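Local structure of putative xanthine dehydrogenase YAGS fad-binding subunit (Escherichia coli, 5G5G) at residues E428-N442 / Q583-S597. The protein probably oxidises aldehydes as the molybdenum-bearing subunit of a periplasmic aldehyde oxidase, with a pterin cytosine dinucleotide and a dioxothiomolybdenum centre bound. Sequence-based numbering, arbitrary orientation.
Sequences EWLVGHGVAAGFRNN and QSTFAGHFVEVGVHS
His596 sets its ring edge against the face of the Trp429 six-membered ring, an edge-to-face pair with planes at 80° and His596 CD2 3.7 Å from Trp429 CZ2. CG anti to the backbone N (chi1 -161°) turns the imidazole so that its CD2 edge meets the indole. His596 CB also lies over that indole face, a CH-pi contact 4.1 Å from the ring centroid. A water joins His596 NE2 to Glu428 OE1, His596 ND1 is hydrogen-bonded to Ala598 N, and Glu428 OE2 also bonds a polar side chain of a neighbouring, different protein. Glu428 O takes two donors, Ser597 N at 3.0 Å and Ser597 OG at 2.9 Å. From here the strands run antiparallel, interior neighbours in a mixed sheet of the molybdopterin-binding region, with paired backbone bonds continuing to Arg440 and Thr585. Midway, His433 NE2 donates to Glu592 OE1 at 3.0 Å, meeting it 41° above the carboxylate plane; Arg605 and Arg606 form salt bridges to the same carboxylate. With an alanine here in place of Glu592, both arginines would probably lose this carboxylate partner and the His433 ring would be freer to turn. At the far end Asn442 ND2 reaches Gln583 OE1 at 2.9 Å, and the nearby Arg440 side chain, salt-bridged to Glu354 and Glu692, comes within about 5 Å of the dioxothiomolybdenum ion.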
# COMPACT_ATOMS: atom_id res chain seq x y z
N GLU C 428 29.94 4.49 -0.90
CA GLU C 428 29.69 4.12 0.49
C GLU C 428 28.75 2.88 0.58
O GLU C 428 28.51 2.40 1.67
CB GLU C 428 29.08 5.30 1.30
CG GLU C 428 29.81 5.55 2.63
CD GLU C 428 29.34 6.78 3.46
OE1 GLU C 428 28.63 7.68 2.94
OE2 GLU C 428 29.69 6.85 4.66
N TRP C 429 28.27 2.36 -0.55
CA TRP C 429 27.31 1.24 -0.57
C TRP C 429 28.06 -0.11 -0.68
O TRP C 429 28.96 -0.24 -1.53
CB TRP C 429 26.36 1.37 -1.75
CG TRP C 429 25.55 2.61 -1.64
CD1 TRP C 429 25.88 3.88 -2.11
CD2 TRP C 429 24.32 2.75 -0.95
NE1 TRP C 429 24.89 4.78 -1.79
CE2 TRP C 429 23.92 4.11 -1.07
CE3 TRP C 429 23.50 1.85 -0.27
CZ2 TRP C 429 22.75 4.61 -0.48
CZ3 TRP C 429 22.34 2.33 0.31
CH2 TRP C 429 21.96 3.70 0.18
N LEU C 430 27.69 -1.06 0.18
CA LEU C 430 28.07 -2.47 0.01
C LEU C 430 27.08 -3.08 -0.96
O LEU C 430 25.86 -2.93 -0.78
CB LEU C 430 28.01 -3.23 1.33
CG LEU C 430 29.04 -2.82 2.37
CD1 LEU C 430 28.56 -3.06 3.80
CD2 LEU C 430 30.35 -3.55 2.11
N VAL C 431 27.58 -3.70 -2.01
CA VAL C 431 26.74 -4.32 -3.04
C VAL C 431 26.72 -5.83 -2.90
O VAL C 431 27.77 -6.47 -2.65
CB VAL C 431 27.25 -3.97 -4.43
CG1 VAL C 431 26.40 -4.61 -5.48
CG2 VAL C 431 27.25 -2.43 -4.59
N GLY C 432 25.54 -6.39 -3.07
CA GLY C 432 25.36 -7.83 -3.00
C GLY C 432 24.37 -8.34 -4.02
O GLY C 432 23.49 -7.60 -4.47
N HIS C 433 24.54 -9.62 -4.37
CA HIS C 433 23.73 -10.34 -5.31
C HIS C 433 23.14 -11.56 -4.63
O HIS C 433 23.85 -12.24 -3.87
CB HIS C 433 24.57 -10.76 -6.53
CG HIS C 433 25.22 -9.62 -7.23
ND1 HIS C 433 26.48 -9.18 -6.91
CD2 HIS C 433 24.74 -8.74 -8.15
CE1 HIS C 433 26.79 -8.14 -7.66
NE2 HIS C 433 25.73 -7.82 -8.39
N GLY C 434 21.85 -11.79 -4.83
CA GLY C 434 21.12 -12.92 -4.25
C GLY C 434 20.18 -13.56 -5.23
O GLY C 434 19.71 -12.93 -6.19
N VAL C 435 19.89 -14.85 -4.97
CA VAL C 435 18.93 -15.57 -5.75
C VAL C 435 18.00 -16.35 -4.87
O VAL C 435 18.38 -16.76 -3.76
CB VAL C 435 19.65 -16.55 -6.73
CG1 VAL C 435 20.49 -17.58 -5.97
CG2 VAL C 435 18.70 -17.21 -7.70
N ALA C 436 16.80 -16.58 -5.40
CA ALA C 436 15.84 -17.52 -4.78
C ALA C 436 14.92 -18.10 -5.85
O ALA C 436 14.69 -17.47 -6.91
CB ALA C 436 15.01 -16.85 -3.69
N ALA C 437 14.33 -19.26 -5.54
CA ALA C 437 13.30 -19.87 -6.34
C ALA C 437 11.92 -19.41 -5.88
O ALA C 437 11.70 -19.15 -4.70
CB ALA C 437 13.37 -21.37 -6.22
N GLY C 438 11.01 -19.34 -6.85
CA GLY C 438 9.60 -19.23 -6.63
C GLY C 438 8.84 -20.46 -7.10
O GLY C 438 9.26 -21.16 -8.00
N PHE C 439 7.71 -20.71 -6.47
CA PHE C 439 6.90 -21.88 -6.65
C PHE C 439 5.49 -21.53 -6.24
O PHE C 439 5.30 -20.95 -5.16
CB PHE C 439 7.41 -23.01 -5.76
CG PHE C 439 6.55 -24.25 -5.78
CD1 PHE C 439 6.71 -25.16 -6.81
CD2 PHE C 439 5.48 -24.42 -4.87
CE1 PHE C 439 5.89 -26.29 -6.88
CE2 PHE C 439 4.62 -25.52 -4.96
CZ PHE C 439 4.86 -26.45 -5.97
N ARG C 440 4.51 -21.95 -7.03
CA ARG C 440 3.08 -21.75 -6.70
C ARG C 440 2.27 -22.72 -7.52
O ARG C 440 2.50 -22.83 -8.72
CB ARG C 440 2.65 -20.32 -6.97
CG ARG C 440 1.25 -19.96 -6.51
CD ARG C 440 1.07 -19.91 -5.01
NE ARG C 440 -0.31 -19.58 -4.70
CZ ARG C 440 -0.88 -19.63 -3.50
NH1 ARG C 440 -0.19 -20.04 -2.43
NH2 ARG C 440 -2.15 -19.26 -3.35
N ASN C 441 1.37 -23.44 -6.88
CA ASN C 441 0.57 -24.39 -7.61
C ASN C 441 -0.39 -23.72 -8.64
O ASN C 441 -0.71 -22.52 -8.53
CB ASN C 441 -0.20 -25.29 -6.65
CG ASN C 441 0.71 -26.33 -5.99
OD1 ASN C 441 1.65 -26.83 -6.61
ND2 ASN C 441 0.40 -26.70 -4.77
N ASN C 442 -0.80 -24.53 -9.61
CA ASN C 442 -1.80 -24.13 -10.57
C ASN C 442 -3.08 -24.85 -10.20
O ASN C 442 -3.09 -26.07 -10.15
CB ASN C 442 -1.38 -24.51 -11.97
CG ASN C 442 -2.38 -24.08 -13.00
OD1 ASN C 442 -2.65 -22.91 -13.13
ND2 ASN C 442 -2.95 -25.04 -13.73
N GLN C 583 0.40 -29.88 -11.04
CA GLN C 583 0.45 -28.69 -11.89
C GLN C 583 0.94 -27.53 -11.04
O GLN C 583 0.30 -27.15 -10.03
CB GLN C 583 -0.91 -28.36 -12.46
CG GLN C 583 -1.54 -29.51 -13.23
CD GLN C 583 -2.81 -29.10 -13.95
OE1 GLN C 583 -3.00 -27.93 -14.30
NE2 GLN C 583 -3.69 -30.07 -14.17
N SER C 584 2.08 -26.97 -11.43
CA SER C 584 2.64 -25.86 -10.67
C SER C 584 3.28 -24.87 -11.63
O SER C 584 3.35 -25.09 -12.88
CB SER C 584 3.71 -26.39 -9.66
OG SER C 584 3.19 -27.46 -8.85
N THR C 585 3.70 -23.77 -11.02
CA THR C 585 4.41 -22.68 -11.66
C THR C 585 5.67 -22.37 -10.90
O THR C 585 5.75 -22.58 -9.70
CB THR C 585 3.49 -21.44 -11.79
OG1 THR C 585 3.22 -20.87 -10.51
CG2 THR C 585 2.20 -21.81 -12.51
N PHE C 586 6.68 -21.87 -11.63
CA PHE C 586 8.04 -21.73 -11.12
C PHE C 586 8.63 -20.39 -11.52
O PHE C 586 8.27 -19.80 -12.56
CB PHE C 586 8.93 -22.87 -11.69
CG PHE C 586 8.40 -24.24 -11.36
CD1 PHE C 586 8.73 -24.85 -10.18
CD2 PHE C 586 7.53 -24.87 -12.22
CE1 PHE C 586 8.21 -26.09 -9.84
CE2 PHE C 586 6.99 -26.11 -11.89
CZ PHE C 586 7.36 -26.72 -10.69
N ALA C 587 9.58 -19.92 -10.72
CA ALA C 587 10.34 -18.72 -11.02
C ALA C 587 11.75 -18.77 -10.48
O ALA C 587 12.03 -19.50 -9.53
CB ALA C 587 9.65 -17.46 -10.45
N GLY C 588 12.60 -17.94 -11.05
CA GLY C 588 13.91 -17.66 -10.51
C GLY C 588 14.03 -16.15 -10.36
O GLY C 588 13.79 -15.39 -11.31
N HIS C 589 14.31 -15.71 -9.13
CA HIS C 589 14.44 -14.32 -8.77
C HIS C 589 15.86 -13.97 -8.45
O HIS C 589 16.48 -14.65 -7.60
CB HIS C 589 13.61 -14.03 -7.54
CG HIS C 589 12.14 -14.07 -7.78
ND1 HIS C 589 11.49 -13.13 -8.55
CD2 HIS C 589 11.21 -14.97 -7.43
CE1 HIS C 589 10.21 -13.43 -8.62
NE2 HIS C 589 10.02 -14.55 -7.95
N PHE C 590 16.37 -12.92 -9.11
CA PHE C 590 17.78 -12.49 -8.99
C PHE C 590 17.79 -11.01 -8.62
O PHE C 590 17.09 -10.23 -9.28
CB PHE C 590 18.56 -12.69 -10.31
CG PHE C 590 18.79 -14.11 -10.66
CD1 PHE C 590 17.78 -14.84 -11.29
CD2 PHE C 590 19.99 -14.76 -10.33
CE1 PHE C 590 17.98 -16.18 -11.60
CE2 PHE C 590 20.21 -16.07 -10.69
CZ PHE C 590 19.18 -16.81 -11.30
N VAL C 591 18.46 -10.64 -7.53
CA VAL C 591 18.44 -9.28 -7.01
C VAL C 591 19.83 -8.77 -6.70
O VAL C 591 20.68 -9.52 -6.19
CB VAL C 591 17.63 -9.22 -5.68
CG1 VAL C 591 17.73 -7.85 -5.07
CG2 VAL C 591 16.20 -9.65 -5.92
N GLU C 592 20.06 -7.50 -7.01
CA GLU C 592 21.24 -6.79 -6.57
C GLU C 592 20.79 -5.72 -5.59
O GLU C 592 19.83 -4.95 -5.90
CB GLU C 592 22.01 -6.20 -7.77
CG GLU C 592 23.24 -5.38 -7.40
CD GLU C 592 23.89 -4.73 -8.61
OE1 GLU C 592 24.31 -5.42 -9.53
OE2 GLU C 592 24.02 -3.50 -8.62
N VAL C 593 21.42 -5.67 -4.40
CA VAL C 593 21.08 -4.66 -3.41
C VAL C 593 22.27 -3.84 -3.04
O VAL C 593 23.44 -4.29 -3.22
CB VAL C 593 20.56 -5.23 -2.08
CG1 VAL C 593 19.32 -5.99 -2.35
CG2 VAL C 593 21.62 -6.12 -1.42
N GLY C 594 22.01 -2.66 -2.48
CA GLY C 594 23.06 -1.88 -1.87
C GLY C 594 22.70 -1.76 -0.39
O GLY C 594 21.53 -1.59 -0.05
N VAL C 595 23.71 -1.84 0.47
CA VAL C 595 23.51 -1.63 1.91
C VAL C 595 24.47 -0.51 2.29
O VAL C 595 25.69 -0.60 2.06
CB VAL C 595 23.75 -2.89 2.75
CG1 VAL C 595 23.60 -2.58 4.25
CG2 VAL C 595 22.79 -4.03 2.33
N HIS C 596 23.93 0.54 2.86
CA HIS C 596 24.79 1.66 3.22
C HIS C 596 25.77 1.25 4.32
O HIS C 596 25.37 0.77 5.41
CB HIS C 596 23.98 2.91 3.59
CG HIS C 596 24.79 4.16 3.51
ND1 HIS C 596 25.70 4.51 4.47
CD2 HIS C 596 24.83 5.14 2.58
CE1 HIS C 596 26.30 5.64 4.13
NE2 HIS C 596 25.78 6.05 2.99
N SER C 597 27.06 1.41 4.06
CA SER C 597 28.07 0.89 4.98
C SER C 597 28.06 1.59 6.32
O SER C 597 28.54 1.02 7.31
CB SER C 597 29.47 0.91 4.39
OG SER C 597 29.91 2.24 4.20
O HOH W 1 30.85 4.43 5.53
O HOH W 2 26.88 7.96 1.03